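Local coordinates for hypothetical protein TM1631 (Thermotoga maritima, PDB 1VPQ) that is of unknown function but belongs to the DUF72 family and folds as a TIM barrel, at residues F131-K136 against E164-F169; P186-Y191 against E209-A214. All blocks are in the same frame, centred on the assembly; numbering follows the deposited sequence.

Overall arrangement
Following the chain from its N terminus through the TIM barrel, strand 120-126 leads into 131-136, and interaction 1 brings this segment against 164-169. It closes a loop that takes in most of helix 135-147 and strand 152-155, and ties the segment after strand 120-126 to helix 164-173. Interaction 2 opens later, in series: 186-191 follows strand 176-181, the segment 209-214 comes after the neighbouring strand 199-204, and their contact closes a shorter loop around that strand. The loops neither nest nor cross. All four segments belong to connections leaving the C-terminal ends of the strands. The centres of the two interactions are about 20 Å apart, yet they meet where Tyr167 OH packs 3.4 Å from Phe189 CZ.

Interaction 1: residues F131-K136 against E164-F169; sequences FKFSRK and EETYEF
Phe133 reaches across to the first turn of helix 164-173 and brings its ring up to Thr166 and Glu165, joining the loop after strand 120-126 to the start of that helix in the TIM barrel. The CD2 side of the ring does the touching: Phe133 CD2 lies 3.5 Å from Thr166 OG1, and CE2 is just as near. This approach is oblique, and the two side chains run past each other in opposite directions. At the ring's far end, Phe133 CZ rests 4.2 Å from Glu165 CB, a looser contact with the aliphatic base of an otherwise exposed side chain. With CG anti to the backbone N (chi1 -179°), the ring extends from its loop toward the helix. The Thr166 hydroxyl is hydrogen-bonded to Trp161 O, in the loop leading to the helix. Arg163 makes a cation-pi contact with Phe133 and a salt bridge to Glu165 OE2, so it bridges the ring and the carboxylate. The Phe133 backbone N bonds to Ser160 OG and Trp161 NE1 to Phe131 O, two bonds that hold 131-136 to the loop before helix 164-173. The next residue, Ser134, is the N-cap of helix 135-147, its OG bonding to Asn137 N.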
loop_
_atom_site.group_PDB
_atom_site.type_symbol
_atom_site.label_atom_id
_atom_site.label_comp_id
_atom_site.label_asym_id
_atom_site.label_seq_id
_atom_site.Cartn_x
_atom_site.Cartn_y
_atom_site.Cartn_z
ATOM N N PHE A 131 17.628 -0.168 -0.887
ATOM C CA PHE A 131 17.547 -1.512 -0.309
ATOM C C PHE A 131 17.757 -2.524 -1.428
ATOM O O PHE A 131 16.928 -2.625 -2.330
ATOM C CB PHE A 131 16.179 -1.712 0.344
ATOM C CG PHE A 131 16.060 -2.963 1.189
ATOM C CD1 PHE A 131 16.820 -3.124 2.335
ATOM C CD2 PHE A 131 15.134 -3.943 0.875
ATOM C CE1 PHE A 131 16.691 -4.249 3.137
ATOM C CE2 PHE A 131 14.993 -5.070 1.678
ATOM C CZ PHE A 131 15.783 -5.219 2.810
ATOM N N LYS A 132 18.864 -3.257 -1.365
ATOM C CA LYS A 132 19.248 -4.218 -2.402
ATOM C C LYS A 132 19.310 -5.648 -1.872
ATOM O O LYS A 132 19.511 -5.877 -0.685
ATOM C CB LYS A 132 20.623 -3.873 -2.984
ATOM C CG LYS A 132 20.755 -2.481 -3.580
ATOM C CD LYS A 132 22.227 -2.163 -3.841
ATOM C CE LYS A 132 22.411 -0.940 -4.741
ATOM N NZ LYS A 132 21.401 0.143 -4.468
ATOM N N PHE A 133 19.155 -6.602 -2.780
ATOM C CA PHE A 133 19.260 -8.011 -2.438
ATOM C C PHE A 133 20.677 -8.324 -1.965
ATOM O O PHE A 133 21.646 -8.165 -2.719
ATOM C CB PHE A 133 18.910 -8.904 -3.627
ATOM C CG PHE A 133 18.986 -10.367 -3.311
ATOM C CD1 PHE A 133 20.198 -11.036 -3.354
ATOM C CD2 PHE A 133 17.854 -11.066 -2.940
ATOM C CE1 PHE A 133 20.279 -12.384 -3.046
ATOM C CE2 PHE A 133 17.928 -12.411 -2.628
ATOM C CZ PHE A 133 19.147 -13.074 -2.685
ATOM N N SER A 134 20.783 -8.758 -0.714
ATOM C CA SER A 134 22.049 -9.211 -0.137
ATOM C C SER A 134 21.717 -10.172 0.984
ATOM O O SER A 134 20.576 -10.238 1.424
ATOM C CB SER A 134 22.881 -8.039 0.399
ATOM O OG SER A 134 22.285 -7.466 1.551
ATOM N N ARG A 135 22.714 -10.914 1.444
ATOM C CA ARG A 135 22.508 -11.875 2.520
ATOM C C ARG A 135 22.130 -11.147 3.804
ATOM O O ARG A 135 21.266 -11.605 4.532
ATOM C CB ARG A 135 23.756 -12.736 2.733
ATOM C CG ARG A 135 23.504 -13.987 3.555
ATOM C CD ARG A 135 24.768 -14.495 4.279
ATOM N NE ARG A 135 25.327 -13.525 5.237
ATOM C CZ ARG A 135 24.805 -13.218 6.434
ATOM N NH1 ARG A 135 23.679 -13.788 6.867
ATOM N NH2 ARG A 135 25.414 -12.317 7.205
ATOM N N LYS A 136 22.762 -10.005 4.064
ATOM C CA LYS A 136 22.487 -9.220 5.281
ATOM C C LYS A 136 21.077 -8.584 5.300
ATOM O O LYS A 136 20.431 -8.505 6.356
ATOM C CB LYS A 136 23.560 -8.142 5.480
ATOM N N GLU A 164 14.454 -15.957 -7.673
ATOM C CA GLU A 164 13.672 -17.026 -7.054
ATOM C C GLU A 164 13.839 -17.084 -5.542
ATOM O O GLU A 164 12.875 -17.280 -4.814
ATOM C CB GLU A 164 14.015 -18.388 -7.669
ATOM C CG GLU A 164 13.046 -19.510 -7.274
ATOM C CD GLU A 164 11.564 -19.129 -7.441
ATOM O OE1 GLU A 164 11.201 -18.483 -8.457
ATOM O OE2 GLU A 164 10.761 -19.476 -6.545
ATOM N N GLU A 165 15.070 -16.906 -5.082
ATOM C CA GLU A 165 15.389 -16.940 -3.656
ATOM C C GLU A 165 14.488 -16.011 -2.840
ATOM O O GLU A 165 14.129 -16.327 -1.702
ATOM C CB GLU A 165 16.863 -16.556 -3.442
ATOM C CG GLU A 165 17.875 -17.655 -3.824
ATOM C CD GLU A 165 18.510 -17.476 -5.204
ATOM O OE1 GLU A 165 17.837 -17.030 -6.168
ATOM O OE2 GLU A 165 19.710 -17.810 -5.319
ATOM N N THR A 166 14.130 -14.864 -3.425
ATOM C CA THR A 166 13.298 -13.871 -2.742
ATOM C C THR A 166 11.880 -14.378 -2.484
ATOM O O THR A 166 11.343 -14.171 -1.405
ATOM C CB THR A 166 13.233 -12.552 -3.521
ATOM O OG1 THR A 166 14.549 -11.988 -3.612
ATOM C CG2 THR A 166 12.318 -11.566 -2.835
ATOM N N TYR A 167 11.293 -15.049 -3.468
ATOM C CA TYR A 167 9.939 -15.589 -3.344
ATOM C C TYR A 167 9.903 -16.812 -2.432
ATOM O O TYR A 167 8.946 -17.003 -1.696
ATOM C CB TYR A 167 9.371 -15.927 -4.726
ATOM C CG TYR A 167 9.268 -14.706 -5.575
ATOM C CD1 TYR A 167 8.161 -13.871 -5.485
ATOM C CD2 TYR A 167 10.311 -14.335 -6.412
ATOM C CE1 TYR A 167 8.075 -12.710 -6.229
ATOM C CE2 TYR A 167 10.241 -13.173 -7.163
ATOM C CZ TYR A 167 9.117 -12.366 -7.074
ATOM O OH TYR A 167 9.034 -11.218 -7.826
ATOM N N GLU A 168 10.944 -17.635 -2.499
ATOM C CA GLU A 168 11.116 -18.756 -1.578
ATOM C C GLU A 168 11.222 -18.266 -0.137
ATOM O O GLU A 168 10.637 -18.853 0.772
ATOM C CB GLU A 168 12.354 -19.585 -1.954
ATOM C CG GLU A 168 12.184 -20.335 -3.276
ATOM C CD GLU A 168 13.330 -21.292 -3.605
ATOM O OE1 GLU A 168 14.486 -21.000 -3.224
ATOM O OE2 GLU A 168 13.074 -22.333 -4.264
ATOM N N PHE A 169 11.968 -17.183 0.072
ATOM C CA PHE A 169 12.078 -16.604 1.404
ATOM C C PHE A 169 10.710 -16.141 1.924
ATOM O O PHE A 169 10.312 -16.481 3.038
ATOM C CB PHE A 169 13.078 -15.441 1.441
ATOM C CG PHE A 169 13.112 -14.738 2.768
ATOM C CD1 PHE A 169 13.849 -15.254 3.829
ATOM C CD2 PHE A 169 12.363 -13.593 2.976
ATOM C CE1 PHE A 169 13.855 -14.610 5.069
ATOM C CE2 PHE A 169 12.362 -12.958 4.206
ATOM C CZ PHE A 169 13.105 -13.463 5.249
#

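Interaction 2: residues P186-Y191 against E209-A214; sequences PGLFPY and ERWFEA. With SO4 (sulfate ion), chain D.
Trp211 and Phe212 form an angled pair of rings into which Leu188 fits. One face of the indole takes Leu188 CD1, 4.1 Å above the plane and toward the rim, while Phe212 CE1 lies in plane at the indole edge. Conversely, Trp211 CD1 sits 3.8 Å above the centre of one face of the Phe212 ring. Leu188 CD2 approaches this second ring obliquely, 3.6 Å from Phe212 CZ, though each methyl touches both rings. Leu188 CG, anti to the carbonyl carbon (chi1 -65°), carries the two methyls there. Pro186 O also skirts Phe212, 3.9 Å from CZ. Between Pro186 and Leu188 the chain turns at Gly187, whose positive phi of 94° suits glycine. Arg219 makes a cation-pi contact with Trp211 and Tyr220 packs edge-to-face with it. Farther along, Tyr191 N makes two weak, long bonds to sulfate O1 and O3; the ion probably came from the crystallisation liquor. A second sulfate, also probably from the liquor, lies about 4 Å from the Trp211 side chain. Between the two protein segments the contact is mainly apolar, so it rests on the fit of branched carbon against rings, partly sheltered from solvent, and not on directional bonds.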
loop_
_atom_site.group_PDB
_atom_site.type_symbol
_atom_site.label_atom_id
_atom_site.label_comp_id
_atom_site.label_asym_id
_atom_site.label_seq_id
_atom_site.Cartn_x
_atom_site.Cartn_y
_atom_site.Cartn_z
ATOM N N PRO A 186 15.186 1.646 -15.954
ATOM C CA PRO A 186 16.321 0.925 -15.390
ATOM C C PRO A 186 16.336 0.892 -13.850
ATOM O O PRO A 186 16.124 1.912 -13.197
ATOM C CB PRO A 186 17.526 1.714 -15.926
ATOM C CG PRO A 186 17.040 2.308 -17.183
ATOM C CD PRO A 186 15.625 2.661 -16.934
ATOM N N GLY A 187 16.545 -0.293 -13.291
ATOM C CA GLY A 187 16.783 -0.442 -11.855
ATOM C C GLY A 187 15.583 -0.743 -10.983
ATOM O O GLY A 187 15.743 -1.230 -9.864
ATOM N N LEU A 188 14.390 -0.446 -11.486
ATOM C CA LEU A 188 13.161 -0.576 -10.698
ATOM C C LEU A 188 12.595 -1.988 -10.731
ATOM O O LEU A 188 12.835 -2.743 -11.674
ATOM C CB LEU A 188 12.102 0.401 -11.199
ATOM C CG LEU A 188 12.425 1.884 -11.020
ATOM C CD1 LEU A 188 11.278 2.733 -11.529
ATOM C CD2 LEU A 188 12.723 2.197 -9.565
ATOM N N PHE A 189 11.832 -2.331 -9.700
ATOM C CA PHE A 189 11.308 -3.680 -9.564
ATOM C C PHE A 189 10.165 -3.872 -10.565
ATOM O O PHE A 189 9.294 -3.006 -10.686
ATOM C CB PHE A 189 10.842 -3.933 -8.125
ATOM C CG PHE A 189 10.598 -5.383 -7.812
ATOM C CD1 PHE A 189 9.364 -5.955 -8.050
ATOM C CD2 PHE A 189 11.601 -6.174 -7.281
ATOM C CE1 PHE A 189 9.132 -7.301 -7.771
ATOM C CE2 PHE A 189 11.371 -7.513 -6.994
ATOM C CZ PHE A 189 10.137 -8.075 -7.238
ATOM N N PRO A 190 10.173 -5.001 -11.302
ATOM C CA PRO A 190 9.151 -5.229 -12.329
ATOM C C PRO A 190 7.792 -5.656 -11.786
ATOM O O PRO A 190 7.627 -5.866 -10.586
ATOM C CB PRO A 190 9.752 -6.360 -13.163
ATOM C CG PRO A 190 10.561 -7.134 -12.196
ATOM C CD PRO A 190 11.134 -6.118 -11.240
ATOM N N TYR A 191 6.832 -5.775 -12.691
ATOM C CA TYR A 191 5.482 -6.213 -12.351
ATOM C C TYR A 191 5.478 -7.719 -12.354
ATOM O O TYR A 191 5.605 -8.323 -13.403
ATOM C CB TYR A 191 4.484 -5.675 -13.376
ATOM C CG TYR A 191 3.078 -6.190 -13.254
ATOM C CD1 TYR A 191 2.180 -5.606 -12.374
ATOM C CD2 TYR A 191 2.631 -7.243 -14.052
ATOM C CE1 TYR A 191 0.875 -6.074 -12.266
ATOM C CE2 TYR A 191 1.337 -7.716 -13.958
ATOM C CZ TYR A 191 0.461 -7.127 -13.067
ATOM O OH TYR A 191 -0.831 -7.588 -12.965
ATOM N N GLU A 209 7.805 8.578 -16.497
ATOM C CA GLU A 209 9.191 8.445 -16.978
ATOM C C GLU A 209 10.180 9.389 -16.298
ATOM O O GLU A 209 11.392 9.196 -16.396
ATOM C CB GLU A 209 9.250 8.713 -18.477
ATOM C CG GLU A 209 8.517 7.682 -19.324
ATOM C CD GLU A 209 8.430 8.073 -20.797
ATOM O OE1 GLU A 209 8.919 9.171 -21.173
ATOM O OE2 GLU A 209 7.864 7.270 -21.572
ATOM N N ARG A 210 9.658 10.419 -15.636
ATOM C CA ARG A 210 10.470 11.409 -14.925
ATOM C C ARG A 210 10.600 11.047 -13.435
ATOM O O ARG A 210 11.013 11.866 -12.615
ATOM C CB ARG A 210 9.835 12.795 -15.109
ATOM C CG ARG A 210 10.808 13.968 -15.001
ATOM C CD ARG A 210 10.144 15.305 -15.345
ATOM N N TRP A 211 10.256 9.803 -13.110
ATOM C CA TRP A 211 10.259 9.276 -11.743
ATOM C C TRP A 211 11.489 9.619 -10.915
ATOM O O TRP A 211 11.356 9.896 -9.734
ATOM C CB TRP A 211 10.095 7.751 -11.808
ATOM C CG TRP A 211 10.163 7.003 -10.504
ATOM C CD1 TRP A 211 11.285 6.502 -9.907
ATOM C CD2 TRP A 211 9.060 6.609 -9.674
ATOM N NE1 TRP A 211 10.957 5.842 -8.751
ATOM C CE2 TRP A 211 9.598 5.889 -8.581
ATOM C CE3 TRP A 211 7.670 6.796 -9.744
ATOM C CZ2 TRP A 211 8.795 5.354 -7.560
ATOM C CZ3 TRP A 211 6.869 6.264 -8.729
ATOM C CH2 TRP A 211 7.439 5.552 -7.649
ATOM N N PHE A 212 12.678 9.583 -11.514
ATOM C CA PHE A 212 13.938 9.819 -10.773
ATOM C C PHE A 212 14.330 11.308 -10.645
ATOM O O PHE A 212 15.211 11.651 -9.858
ATOM C CB PHE A 212 15.099 9.039 -11.408
ATOM C CG PHE A 212 14.995 7.548 -11.244
ATOM C CD1 PHE A 212 15.264 6.952 -10.022
ATOM C CD2 PHE A 212 14.630 6.740 -12.310
ATOM C CE1 PHE A 212 15.171 5.574 -9.866
ATOM C CE2 PHE A 212 14.533 5.366 -12.161
ATOM C CZ PHE A 212 14.805 4.782 -10.936
ATOM N N GLU A 213 13.689 12.177 -11.424
ATOM C CA GLU A 213 13.976 13.621 -11.394
ATOM C C GLU A 213 12.927 14.429 -10.622
ATOM O O GLU A 213 13.221 15.517 -10.130
ATOM C CB GLU A 213 14.068 14.176 -12.820
ATOM C CG GLU A 213 15.229 13.630 -13.646
ATOM C CD GLU A 213 14.961 12.237 -14.194
ATOM O OE1 GLU A 213 13.953 12.061 -14.911
ATOM O OE2 GLU A 213 15.757 11.314 -13.911
ATOM N N ALA A 214 11.717 13.884 -10.502
ATOM C CA ALA A 214 10.540 14.664 -10.112
ATOM C C ALA A 214 10.459 15.028 -8.623
ATOM O O ALA A 214 10.787 14.209 -7.754
ATOM C CB ALA A 214 9.273 13.934 -10.536
HETATM S S SO4 D . 7.160 -5.445 -16.552
HETATM O O1 SO4 D . 7.936 -4.491 -15.753
HETATM O O2 SO4 D . 7.848 -6.739 -16.653
HETATM O O3 SO4 D . 5.856 -5.653 -15.954
HETATM O O4 SO4 D . 6.940 -4.891 -17.874
#